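PDB 2GH0: GDNF family receptor alpha-3 from Homo sapiens, which binds the neuronal growth factor artemin and thereby triggers RET autophosphorylation, this chain being the part of the receptor that holds two GDNF/GAS1 domains. Local coordinates for residues C[120-125]-C[136-141]; C[65-70]-C[196-201]; C[109-114]-C[148-153]; C[96-101]-C[176-181]. All blocks are in the same frame, centred on the assembly; numbering follows the deposited sequence.

Interaction 1. Residues C[120-125]-C[136-141]; sequences THCHPM and SRCLRA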
loop_
_atom_site.group_PDB
_atom_site.type_symbol
_atom_site.label_atom_id
_atom_site.label_comp_id
_atom_site.label_asym_id
_atom_site.label_seq_id
_atom_site.Cartn_x
_atom_site.Cartn_y
_atom_site.Cartn_z
ATOM N N THR C 120 23.837 -24.059 47.844
ATOM C CA THR C 120 25.017 -24.871 47.505
ATOM C C THR C 120 26.188 -23.956 47.111
ATOM O O THR C 120 27.306 -24.145 47.596
ATOM C CB THR C 120 24.702 -25.834 46.371
ATOM O OG1 THR C 120 23.718 -26.776 46.836
ATOM C CG2 THR C 120 25.933 -26.639 45.903
ATOM N N HIS C 121 25.928 -22.951 46.299
ATOM C CA HIS C 121 27.050 -22.167 45.770
ATOM C C HIS C 121 27.354 -20.907 46.568
ATOM O O HIS C 121 28.521 -20.477 46.599
ATOM C CB HIS C 121 26.826 -21.849 44.307
ATOM C CG HIS C 121 26.829 -23.069 43.431
ATOM N ND1 HIS C 121 25.665 -23.711 43.032
ATOM C CD2 HIS C 121 27.849 -23.816 42.953
ATOM C CE1 HIS C 121 25.974 -24.769 42.293
ATOM N NE2 HIS C 121 27.289 -24.844 42.214
ATOM N N CYS C 122 26.342 -20.358 47.232
ATOM C CA CYS C 122 26.513 -19.107 47.946
ATOM C C CYS C 122 26.668 -19.302 49.430
ATOM O O CYS C 122 26.638 -18.311 50.144
ATOM C CB CYS C 122 25.368 -18.130 47.671
ATOM S SG CYS C 122 25.235 -17.640 45.939
ATOM N N HIS C 123 26.912 -20.540 49.884
ATOM C CA HIS C 123 27.118 -20.755 51.329
ATOM C C HIS C 123 28.556 -20.341 51.694
ATOM O O HIS C 123 29.488 -20.839 51.051
ATOM C CB HIS C 123 26.918 -22.234 51.663
ATOM C CG HIS C 123 27.202 -22.584 53.090
ATOM N ND1 HIS C 123 26.425 -22.138 54.139
ATOM C CD2 HIS C 123 28.169 -23.352 53.642
ATOM C CE1 HIS C 123 26.928 -22.578 55.281
ATOM N NE2 HIS C 123 27.977 -23.333 55.008
ATOM N N PRO C 124 28.739 -19.446 52.705
ATOM C CA PRO C 124 30.153 -19.088 53.051
ATOM C C PRO C 124 30.878 -20.239 53.744
ATOM O O PRO C 124 30.327 -20.836 54.667
ATOM C CB PRO C 124 29.987 -17.830 53.955
ATOM C CG PRO C 124 28.580 -17.931 54.534
ATOM C CD PRO C 124 27.750 -18.654 53.472
ATOM N N MET C 125 32.073 -20.584 53.275
ATOM C CA MET C 125 32.873 -21.656 53.849
ATOM C C MET C 125 33.689 -21.171 55.033
ATOM O O MET C 125 34.263 -21.953 55.733
ATOM C CB MET C 125 33.863 -22.158 52.803
ATOM C CG MET C 125 33.222 -23.017 51.728
ATOM S SD MET C 125 32.249 -24.459 52.348
ATOM C CE MET C 125 33.615 -25.462 52.938
ATOM N N SER C 136 31.715 -17.141 40.740
ATOM C CA SER C 136 30.915 -17.053 39.488
ATOM C C SER C 136 29.714 -18.021 39.589
ATOM O O SER C 136 28.642 -17.755 39.023
ATOM C CB SER C 136 31.732 -17.438 38.215
ATOM O OG SER C 136 32.345 -18.703 38.385
ATOM N N ARG C 137 29.933 -19.164 40.218
ATOM C CA ARG C 137 28.829 -20.131 40.444
ATOM C C ARG C 137 27.752 -19.595 41.421
ATOM O O ARG C 137 26.523 -19.843 41.248
ATOM C CB ARG C 137 29.398 -21.448 40.956
ATOM C CG ARG C 137 30.328 -22.151 39.955
ATOM C CD ARG C 137 30.489 -23.599 40.414
ATOM N NE ARG C 137 31.365 -24.434 39.596
ATOM C CZ ARG C 137 31.023 -24.979 38.423
ATOM N NH1 ARG C 137 29.819 -24.755 37.874
ATOM N NH2 ARG C 137 31.897 -25.741 37.775
ATOM N N CYS C 138 28.202 -18.865 42.457
ATOM C CA CYS C 138 27.300 -18.167 43.362
ATOM C C CYS C 138 26.473 -17.095 42.658
ATOM O O CYS C 138 25.267 -17.044 42.863
ATOM C CB CYS C 138 28.042 -17.565 44.583
ATOM S SG CYS C 138 27.000 -16.454 45.573
ATOM N N LEU C 139 27.090 -16.293 41.788
ATOM C CA LEU C 139 26.323 -15.243 41.107
ATOM C C LEU C 139 25.259 -15.829 40.206
ATOM O O LEU C 139 24.124 -15.337 40.158
ATOM C CB LEU C 139 27.255 -14.339 40.279
ATOM C CG LEU C 139 28.087 -13.392 41.192
ATOM C CD1 LEU C 139 28.867 -12.408 40.257
ATOM C CD2 LEU C 139 27.393 -12.585 42.392
ATOM N N ARG C 140 25.618 -16.916 39.529
ATOM C CA ARG C 140 24.680 -17.555 38.578
ATOM C C ARG C 140 23.504 -18.147 39.341
ATOM O O ARG C 140 22.360 -18.087 38.879
ATOM C CB ARG C 140 25.439 -18.592 37.742
ATOM C CG ARG C 140 24.559 -19.571 36.962
ATOM C CD ARG C 140 25.349 -20.758 36.474
ATOM N NE ARG C 140 26.382 -20.426 35.502
ATOM C CZ ARG C 140 27.695 -20.502 35.725
ATOM N NH1 ARG C 140 28.180 -20.930 36.887
ATOM N NH2 ARG C 140 28.544 -20.184 34.749
ATOM N N ALA C 141 23.761 -18.700 40.520
ATOM C CA ALA C 141 22.690 -19.280 41.369
ATOM C C ALA C 141 21.798 -18.208 42.016
ATOM O O ALA C 141 20.575 -18.359 42.127
ATOM C CB ALA C 141 23.308 -20.141 42.459
#
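His121, whose ring rests against the aliphatic part of Arg137, is tied through ND1 to the carbonyl O of Asp117, one turn back in its own helix, by a hydrogen bond that fixes the turn of the ring. Thr120 CG2 covers one face of that ring over its centre. Across the contact CD2 does the touching: it lies 3.5 Å from Arg137 CB and 3.7 Å from Arg137 CD. Arg137 runs extended from CG to NE and crosses the ring obliquely, the guanidinium plane turned 33° from the imidazole; NE2 of His121 stays 4.9 Å from Arg137 NE, and the charged group turns away from the ring. At the other end of the ring, on the same side of its plane as Arg137, ND1 comes within 4.3 Å of Ala141 CB.

Just past the last helical turn the Cys122-Cys138 disulfide joins the two segments covalently, SG to SG at 2.2 Å with a C-S-S-C torsion of 106°. Cys138 holds its SG opposite the backbone N (chi1 170°), which sends the sulfur out of the helix to meet Cys122. The carbonyl O of His121 is buried over Cys138 CB at 3.6 Å and has no polar partner in the model.

The crosslink joins the residue just past helix 109-121 to helix 135-143 inside a cysteine-rich GDNF/GAS1 domain. Helix 189-205 backs it, with Cys190 against Cys138 and both Ala194 and Ile195 against Leu139, while Arg140 reaches Glu59 of helix 59-66 in a salt bridge.

Interaction 2. Residues C[65-70]-C[196-201]; sequences LLLCPC and AAKMRF
Met199 spends most of its length on the backbone of 65-70 and little of it on side chains: its CG sits only 3.2 Å from Leu67 O, a close approach of a methylene to a carbonyl oxygen. That oxygen is also hydrogen-bonded to His202 ND1, one helical position beyond Phe201. Leu67 is where the chain turns out of helix 59-66, as the centre of an inverse gamma turn whose Cys68 N to Leu66 O bond is weak, and the bend presents the Leu67 carbonyl to the methionine. From CG onward Met199 is stretched out (chi2 -175°, chi3 -176°), which carries the sulfur and methyl along the extended loop until CE lies 3.7 Å from Cys68 O, an oxygen that also takes a hydrogen bond from Arg81 NH1.

Two flanking contacts widen the patch. Pro69 packs CB on Met199 CB at 4.2 Å, and its CG lies 3.6 Å from Met199 O. Leu67 CD1 meets Lys198 CG at 4.2 Å, beyond which the lysine chain bends away from this segment. With only an alanine in place of Met199, the carbonyls of Leu67 and Cys68 would probably lose the chain that lies on them, and a gap would be likely to open beside Pro69.

The contact ties the first GDNF/GAS1 domain to helix 189-205, the last of the chain. Phe154 of strand 152-154 touches both Leu67 and Met199, Leu139 of helix 135-143 touches Leu67 and Lys198, and the Cys12-Cys68 disulfide binds the loop to helix 11-20.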
loop_
_atom_site.group_PDB
_atom_site.type_symbol
_atom_site.label_atom_id
_atom_site.label_comp_id
_atom_site.label_asym_id
_atom_site.label_seq_id
_atom_site.Cartn_x
_atom_site.Cartn_y
_atom_site.Cartn_z
ATOM N N LEU C 65 23.925 -6.119 33.386
ATOM C CA LEU C 65 22.640 -5.424 33.430
ATOM C C LEU C 65 22.241 -5.157 34.917
ATOM O O LEU C 65 21.793 -4.062 35.337
ATOM C CB LEU C 65 21.586 -6.330 32.764
ATOM C CG LEU C 65 20.184 -5.695 32.757
ATOM C CD1 LEU C 65 20.154 -4.415 31.907
ATOM C CD2 LEU C 65 19.042 -6.662 32.355
ATOM N N LEU C 66 22.346 -6.199 35.711
ATOM C CA LEU C 66 21.833 -6.105 37.095
ATOM C C LEU C 66 22.856 -5.716 38.132
ATOM O O LEU C 66 22.531 -4.906 39.054
ATOM C CB LEU C 66 21.202 -7.458 37.421
ATOM C CG LEU C 66 20.417 -7.500 38.760
ATOM C CD1 LEU C 66 19.371 -6.453 38.803
ATOM C CD2 LEU C 66 19.762 -8.924 38.910
ATOM N N LEU C 67 24.097 -6.202 38.002
ATOM C CA LEU C 67 25.162 -6.005 39.028
ATOM C C LEU C 67 26.018 -4.874 38.611
ATOM O O LEU C 67 27.222 -4.967 38.573
ATOM C CB LEU C 67 25.992 -7.269 39.300
ATOM C CG LEU C 67 25.138 -8.515 39.620
ATOM C CD1 LEU C 67 25.938 -9.812 39.860
ATOM C CD2 LEU C 67 24.176 -8.267 40.782
ATOM N N CYS C 68 25.362 -3.745 38.362
ATOM C CA CYS C 68 26.069 -2.593 37.762
ATOM C C CYS C 68 26.441 -1.628 38.874
ATOM O O CYS C 68 25.683 -1.476 39.922
ATOM C CB CYS C 68 25.208 -1.939 36.657
ATOM S SG CYS C 68 23.522 -1.518 37.205
ATOM N N PRO C 69 27.623 -1.020 38.756
ATOM C CA PRO C 69 28.122 -0.187 39.845
ATOM C C PRO C 69 27.564 1.253 39.818
ATOM O O PRO C 69 27.387 1.782 38.732
ATOM C CB PRO C 69 29.633 -0.162 39.569
ATOM C CG PRO C 69 29.756 -0.276 38.112
ATOM C CD PRO C 69 28.573 -1.093 37.609
ATOM N N CYS C 70 27.347 1.876 41.002
ATOM C CA CYS C 70 26.814 3.233 41.145
ATOM C C CYS C 70 27.672 3.998 42.131
ATOM O O CYS C 70 27.993 3.478 43.202
ATOM C CB CYS C 70 25.370 3.237 41.665
ATOM S SG CYS C 70 24.176 2.492 40.478
ATOM N N ALA C 196 30.309 -7.544 44.986
ATOM C CA ALA C 196 31.271 -6.416 45.032
ATOM C C ALA C 196 32.383 -6.542 43.994
ATOM O O ALA C 196 32.744 -5.564 43.290
ATOM C CB ALA C 196 31.878 -6.349 46.404
ATOM N N ALA C 197 32.950 -7.746 43.886
ATOM C CA ALA C 197 34.064 -7.952 42.905
ATOM C C ALA C 197 33.568 -7.734 41.457
ATOM O O ALA C 197 34.269 -7.168 40.617
ATOM C CB ALA C 197 34.670 -9.378 43.063
ATOM N N LYS C 198 32.366 -8.239 41.180
ATOM C CA LYS C 198 31.783 -8.129 39.844
ATOM C C LYS C 198 31.506 -6.685 39.568
ATOM O O LYS C 198 31.752 -6.204 38.467
ATOM C CB LYS C 198 30.449 -8.914 39.793
ATOM C CG LYS C 198 29.832 -9.054 38.346
ATOM C CD LYS C 198 30.892 -9.553 37.318
ATOM C CE LYS C 198 31.293 -10.996 37.510
ATOM N NZ LYS C 198 32.253 -11.398 36.337
ATOM N N MET C 199 30.974 -5.970 40.562
ATOM C CA MET C 199 30.819 -4.517 40.348
ATOM C C MET C 199 32.106 -3.750 40.070
ATOM O O MET C 199 32.124 -2.814 39.228
ATOM C CB MET C 199 30.010 -3.889 41.529
ATOM C CG MET C 199 28.496 -4.289 41.436
ATOM S SD MET C 199 27.699 -3.368 42.761
ATOM C CE MET C 199 26.028 -4.016 42.610
ATOM N N ARG C 200 33.181 -4.040 40.815
ATOM C CA ARG C 200 34.498 -3.457 40.523
ATOM C C ARG C 200 34.923 -3.762 39.094
ATOM O O ARG C 200 35.386 -2.892 38.351
ATOM C CB ARG C 200 35.587 -3.941 41.508
ATOM C CG ARG C 200 35.543 -3.462 43.057
ATOM C CD ARG C 200 36.619 -4.432 43.933
ATOM N NE ARG C 200 35.885 -4.965 45.132
ATOM C CZ ARG C 200 36.037 -6.180 45.600
ATOM N NH1 ARG C 200 36.824 -7.003 44.989
ATOM N NH2 ARG C 200 35.371 -6.603 46.672
ATOM N N PHE C 201 34.715 -5.012 38.685
ATOM C CA PHE C 201 35.105 -5.387 37.306
ATOM C C PHE C 201 34.336 -4.533 36.317
ATOM O O PHE C 201 34.890 -4.011 35.372
ATOM C CB PHE C 201 34.800 -6.870 37.027
ATOM C CG PHE C 201 34.834 -7.210 35.559
ATOM C CD1 PHE C 201 36.021 -7.086 34.828
ATOM C CD2 PHE C 201 33.643 -7.641 34.910
ATOM C CE1 PHE C 201 36.033 -7.370 33.428
ATOM C CE2 PHE C 201 33.650 -7.952 33.579
ATOM C CZ PHE C 201 34.830 -7.807 32.835
#

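Interaction 3. Residues C[109-114]-C[148-153]; sequences PLCRSR and TAMTPN
Cys111 points its sulfur into an ST turn, the tight bend that begins at Thr148 and leads toward strand 152-154 within the second GDNF/GAS1 domain. With SG opposite its own backbone N (chi1 -175°), the cysteine projects from helix 109-121 between two side chains of the turn: Thr148 CB on one side at 3.7 Å from SG, and Met150 CG on another at 3.8 Å. Ala149 CB adds a looser touch at 4.5 Å from the same sulfur. Since SG is already bonded to Cys105 SG, what meets the turn is a half-cystine, and the contact is apolar packing against a disulfide that joins helices 98-106 and 109-121.

Hydrogen bonds within the turn and to the residues just before it hold its shape. Thr148 OG1 accepts from Met150 N at 2.9 Å with an N-H...O angle of 132°, a bent bond, and is also hydrogen-bonded to Leu145 O; the methyl CG2 is thereby left facing Arg114. Arg114 meets that methyl with CG at 4.3 Å, while its NH1 is hydrogen-bonded to Gly144 O. Met150 sets its CG against the cysteine but bends at its next two torsions, so its thioether leads off toward helix 98-106 and Leu181. A second hydrogen bond braces the bend: Thr151 OG1 donates to Thr148 O at 2.8 Å, tilted 18° from the carbonyl plane.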
loop_
_atom_site.group_PDB
_atom_site.type_symbol
_atom_site.label_atom_id
_atom_site.label_comp_id
_atom_site.label_asym_id
_atom_site.label_seq_id
_atom_site.Cartn_x
_atom_site.Cartn_y
_atom_site.Cartn_z
ATOM N N PRO C 109 8.468 -27.422 41.919
ATOM C CA PRO C 109 9.784 -28.030 41.693
ATOM C C PRO C 109 10.928 -27.119 41.169
ATOM O O PRO C 109 12.072 -27.264 41.644
ATOM C CB PRO C 109 9.477 -29.121 40.674
ATOM C CG PRO C 109 8.017 -29.541 41.022
ATOM C CD PRO C 109 7.376 -28.220 41.309
ATOM N N LEU C 110 10.653 -26.229 40.192
ATOM C CA LEU C 110 11.676 -25.262 39.713
ATOM C C LEU C 110 12.233 -24.364 40.802
ATOM O O LEU C 110 13.469 -24.159 40.902
ATOM C CB LEU C 110 11.133 -24.370 38.575
ATOM C CG LEU C 110 12.091 -23.307 37.981
ATOM C CD1 LEU C 110 13.342 -23.977 37.486
ATOM C CD2 LEU C 110 11.456 -22.596 36.773
ATOM N N CYS C 111 11.350 -23.711 41.541
ATOM C CA CYS C 111 11.812 -22.820 42.640
ATOM C C CYS C 111 12.608 -23.584 43.681
ATOM O O CYS C 111 13.657 -23.140 44.075
ATOM C CB CYS C 111 10.664 -22.087 43.293
ATOM S SG CYS C 111 11.257 -20.883 44.533
ATOM N N ARG C 112 12.117 -24.761 44.126
ATOM C CA ARG C 112 12.920 -25.545 45.085
ATOM C C ARG C 112 14.379 -25.782 44.588
ATOM O O ARG C 112 15.370 -25.564 45.321
ATOM C CB ARG C 112 12.239 -26.895 45.418
ATOM C CG ARG C 112 13.092 -27.637 46.491
ATOM C CD ARG C 112 12.664 -29.054 46.682
ATOM N NE ARG C 112 11.376 -29.153 47.346
ATOM C CZ ARG C 112 11.168 -29.136 48.674
ATOM N NH1 ARG C 112 12.159 -28.950 49.560
ATOM N NH2 ARG C 112 9.924 -29.267 49.113
ATOM N N SER C 113 14.496 -26.218 43.333
ATOM C CA SER C 113 15.793 -26.454 42.695
ATOM C C SER C 113 16.704 -25.198 42.617
ATOM O O SER C 113 17.921 -25.283 42.847
ATOM C CB SER C 113 15.527 -27.064 41.308
ATOM O OG SER C 113 16.704 -27.225 40.531
ATOM N N ARG C 114 16.130 -24.035 42.294
ATOM C CA ARG C 114 16.908 -22.771 42.255
ATOM C C ARG C 114 17.384 -22.396 43.622
ATOM O O ARG C 114 18.519 -21.873 43.780
ATOM C CB ARG C 114 16.100 -21.657 41.633
ATOM C CG ARG C 114 15.649 -22.066 40.157
ATOM C CD ARG C 114 16.934 -22.013 39.243
ATOM N NE ARG C 114 16.640 -22.465 37.871
ATOM C CZ ARG C 114 16.245 -21.639 36.904
ATOM N NH1 ARG C 114 16.117 -20.366 37.188
ATOM N NH2 ARG C 114 16.010 -22.055 35.645
ATOM N N THR C 148 11.399 -16.359 40.434
ATOM C CA THR C 148 10.766 -17.384 41.284
ATOM C C THR C 148 9.981 -16.702 42.410
ATOM O O THR C 148 10.001 -15.474 42.540
ATOM C CB THR C 148 11.795 -18.319 41.937
ATOM O OG1 THR C 148 12.581 -17.574 42.906
ATOM C CG2 THR C 148 12.698 -19.023 40.903
ATOM N N ALA C 149 9.311 -17.484 43.250
ATOM C CA ALA C 149 8.719 -16.926 44.458
ATOM C C ALA C 149 9.789 -16.304 45.364
ATOM O O ALA C 149 9.484 -15.385 46.139
ATOM C CB ALA C 149 7.904 -17.999 45.245
ATOM N N MET C 150 11.037 -16.772 45.280
ATOM C CA MET C 150 12.085 -16.237 46.128
ATOM C C MET C 150 12.923 -15.213 45.406
ATOM O O MET C 150 14.147 -15.298 45.501
ATOM C CB MET C 150 13.051 -17.341 46.578
ATOM C CG MET C 150 12.402 -18.511 47.315
ATOM S SD MET C 150 11.922 -18.125 48.962
ATOM C CE MET C 150 13.323 -18.491 49.963
ATOM N N THR C 151 12.312 -14.208 44.765
ATOM C CA THR C 151 13.107 -13.264 43.926
ATOM C C THR C 151 13.812 -12.286 44.830
ATOM O O THR C 151 13.131 -11.589 45.623
ATOM C CB THR C 151 12.187 -12.502 42.880
ATOM O OG1 THR C 151 11.774 -13.442 41.896
ATOM C CG2 THR C 151 12.915 -11.324 42.197
ATOM N N PRO C 152 15.158 -12.237 44.768
ATOM C CA PRO C 152 15.914 -11.246 45.523
ATOM C C PRO C 152 16.072 -9.905 44.780
ATOM O O PRO C 152 15.966 -9.847 43.497
ATOM C CB PRO C 152 17.290 -11.925 45.651
ATOM C CG PRO C 152 17.475 -12.679 44.417
ATOM C CD PRO C 152 16.071 -13.116 43.990
ATOM N N ASN C 153 16.340 -8.820 45.505
ATOM C CA ASN C 153 16.584 -7.565 44.756
ATOM C C ASN C 153 17.312 -6.552 45.633
ATOM O O ASN C 153 17.300 -6.678 46.840
ATOM C CB ASN C 153 15.240 -6.932 44.326
ATOM C CG ASN C 153 15.422 -5.781 43.294
ATOM O OD1 ASN C 153 16.320 -5.845 42.448
ATOM N ND2 ASN C 153 14.565 -4.715 43.396
#

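Interaction 4. Residues C[96-101]-C[176-181]; sequences PNCLEL and EECEML
Leu99 sets its CG opposite the carbonyl carbon (chi1 -61°) and Cys178 its SG opposite the backbone N (chi1 -172°), which brings the leucine and the sulfur to the same interface. The leucine's CG and CD2 each lie 4.0 Å from Cys178 CA, its CD1 4.0 Å from Cys178 CB, and CD2 also 4.0 Å from Leu181 CD2. The Cys178 sulfur lies beside Cys98, 3.7 Å from its CB. Leu181 CD2 completes the packing by lying 3.6 Å from Cys98 O. Both cysteines are half-cystines, so two disulfides, Cys98-Cys166 and Cys168-Cys178, lie next to each other at the interface.

Asn97 is the N-cap of helix 98-106. Its OD1 accepts from Leu99 N at 3.0 Å through a bond bent to 135°, with the donor above the amide plane, and its ND2, hydrogen-bonded to Ser171 OG, passes 4.1 Å from Cys178 SG. Glu177 meets Leu99 CD2 with its backbone O and OE2, and OE2 forms a salt bridge with Arg102 NH2. A serine at Leu99 would probably strip Cys178 and Leu181 of their shared apolar cover and leave a gap between the helices.

The contact closes the second GDNF/GAS1 domain on itself, laying the start of helix 98-106 against helix 175-186, with Leu174 and Ser171 of the preceding loop packed alongside and Thr167 hydrogen-bonded to the backbone at Pro96 and Cys98.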
loop_
_atom_site.group_PDB
_atom_site.type_symbol
_atom_site.label_atom_id
_atom_site.label_comp_id
_atom_site.label_asym_id
_atom_site.label_seq_id
_atom_site.Cartn_x
_atom_site.Cartn_y
_atom_site.Cartn_z
ATOM N N PRO C 96 5.358 -11.094 52.680
ATOM C CA PRO C 96 4.904 -12.117 53.618
ATOM C C PRO C 96 5.980 -12.541 54.589
ATOM O O PRO C 96 7.096 -12.067 54.505
ATOM C CB PRO C 96 4.562 -13.292 52.698
ATOM C CG PRO C 96 5.531 -13.185 51.634
ATOM C CD PRO C 96 5.858 -11.702 51.437
ATOM N N ASN C 97 5.643 -13.439 55.513
ATOM C CA ASN C 97 6.669 -13.998 56.387
ATOM C C ASN C 97 7.675 -14.794 55.540
ATOM O O ASN C 97 7.312 -15.453 54.533
ATOM C CB ASN C 97 6.021 -14.865 57.470
ATOM C CG ASN C 97 7.028 -15.451 58.397
ATOM O OD1 ASN C 97 7.563 -16.507 58.107
ATOM N ND2 ASN C 97 7.302 -14.767 59.530
ATOM N N CYS C 98 8.951 -14.699 55.860
ATOM C CA CYS C 98 9.933 -15.371 54.965
ATOM C C CYS C 98 9.745 -16.891 54.853
ATOM O O CYS C 98 10.014 -17.448 53.768
ATOM C CB CYS C 98 11.337 -15.132 55.436
ATOM S SG CYS C 98 11.842 -13.383 55.274
ATOM N N LEU C 99 9.367 -17.518 55.982
ATOM C CA LEU C 99 9.132 -18.976 56.087
ATOM C C LEU C 99 7.907 -19.440 55.306
ATOM O O LEU C 99 7.950 -20.508 54.685
ATOM C CB LEU C 99 9.021 -19.443 57.558
ATOM C CG LEU C 99 10.287 -19.193 58.381
ATOM C CD1 LEU C 99 9.997 -19.521 59.824
ATOM C CD2 LEU C 99 11.506 -19.950 57.796
ATOM N N GLU C 100 6.823 -18.663 55.337
ATOM C CA GLU C 100 5.716 -18.823 54.335
ATOM C C GLU C 100 6.086 -18.706 52.864
ATOM O O GLU C 100 5.634 -19.481 52.022
ATOM C CB GLU C 100 4.632 -17.803 54.657
ATOM C CG GLU C 100 4.003 -18.213 55.960
ATOM C CD GLU C 100 3.742 -19.718 55.959
ATOM O OE1 GLU C 100 3.099 -20.137 54.908
ATOM O OE2 GLU C 100 4.148 -20.452 56.977
ATOM N N LEU C 101 6.849 -17.682 52.536
ATOM C CA LEU C 101 7.386 -17.545 51.182
ATOM C C LEU C 101 8.207 -18.775 50.698
ATOM O O LEU C 101 8.021 -19.265 49.565
ATOM C CB LEU C 101 8.258 -16.282 51.153
ATOM C CG LEU C 101 8.625 -15.706 49.790
ATOM C CD1 LEU C 101 7.351 -15.434 48.886
ATOM C CD2 LEU C 101 9.552 -14.443 49.926
ATOM N N GLU C 176 14.195 -17.308 64.953
ATOM C CA GLU C 176 15.581 -17.554 64.493
ATOM C C GLU C 176 15.648 -18.276 63.137
ATOM O O GLU C 176 16.530 -18.031 62.357
ATOM C CB GLU C 176 16.400 -18.300 65.522
ATOM C CG GLU C 176 16.599 -17.481 66.794
ATOM C CD GLU C 176 17.254 -18.263 67.941
ATOM O OE1 GLU C 176 16.640 -19.204 68.548
ATOM O OE2 GLU C 176 18.402 -17.884 68.263
ATOM N N GLU C 177 14.759 -19.244 62.918
ATOM C CA GLU C 177 14.766 -19.968 61.668
ATOM C C GLU C 177 14.491 -18.980 60.575
ATOM O O GLU C 177 15.076 -19.059 59.498
ATOM C CB GLU C 177 13.705 -21.060 61.641
ATOM C CG GLU C 177 13.996 -22.034 60.515
ATOM C CD GLU C 177 12.918 -23.083 60.269
ATOM O OE1 GLU C 177 12.063 -23.324 61.144
ATOM O OE2 GLU C 177 12.965 -23.659 59.161
ATOM N N CYS C 178 13.627 -18.009 60.857
ATOM C CA CYS C 178 13.258 -17.022 59.829
ATOM C C CYS C 178 14.443 -16.158 59.515
ATOM O O CYS C 178 14.717 -15.871 58.354
ATOM C CB CYS C 178 12.115 -16.140 60.323
ATOM S SG CYS C 178 11.416 -15.050 59.100
ATOM N N GLU C 179 15.146 -15.707 60.554
ATOM C CA GLU C 179 16.249 -14.724 60.352
ATOM C C GLU C 179 17.385 -15.405 59.597
ATOM O O GLU C 179 18.106 -14.808 58.840
ATOM C CB GLU C 179 16.745 -14.246 61.720
ATOM C CG GLU C 179 15.827 -13.217 62.419
ATOM C CD GLU C 179 16.249 -12.855 63.853
ATOM O OE1 GLU C 179 17.114 -13.572 64.439
ATOM O OE2 GLU C 179 15.621 -11.927 64.452
ATOM N N MET C 180 17.598 -16.668 59.906
ATOM C CA MET C 180 18.595 -17.479 59.187
ATOM C C MET C 180 18.354 -17.500 57.683
ATOM O O MET C 180 19.259 -17.273 56.914
ATOM C CB MET C 180 18.541 -18.891 59.764
ATOM C CG MET C 180 19.231 -19.912 58.884
ATOM S SD MET C 180 21.005 -19.742 58.889
ATOM C CE MET C 180 21.219 -20.363 60.483
ATOM N N LEU C 181 17.115 -17.735 57.272
ATOM C CA LEU C 181 16.760 -17.739 55.826
ATOM C C LEU C 181 16.934 -16.365 55.248
ATOM O O LEU C 181 17.601 -16.181 54.235
ATOM C CB LEU C 181 15.300 -18.235 55.667
ATOM C CG LEU C 181 14.668 -18.203 54.258
ATOM C CD1 LEU C 181 15.500 -19.001 53.265
ATOM C CD2 LEU C 181 13.274 -18.744 54.392
#

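In the fold
Interactions 1 to 3 are buried, while interaction 4 lies farthest from the chain's centre and is only partly covered. Only interaction 1 is joined covalently across its segments; interactions 3 and 4 pack apolar groups round cysteines bonded to other residues, and interaction 2 sets a methionine on backbone carbonyls. Interactions 1 and 3 use the two ends of helix 109-121. Interaction 2 meets interaction 1 where Leu139 CD1 touches Leu67 CD1 and Lys198 CB, and interaction 3 meets interaction 4 where Met150 packs on Leu181. Interaction 2 alone has a segment in the first GDNF/GAS1 domain, and it lies on the opposite side of the chain's centre from interactions 3 and 4.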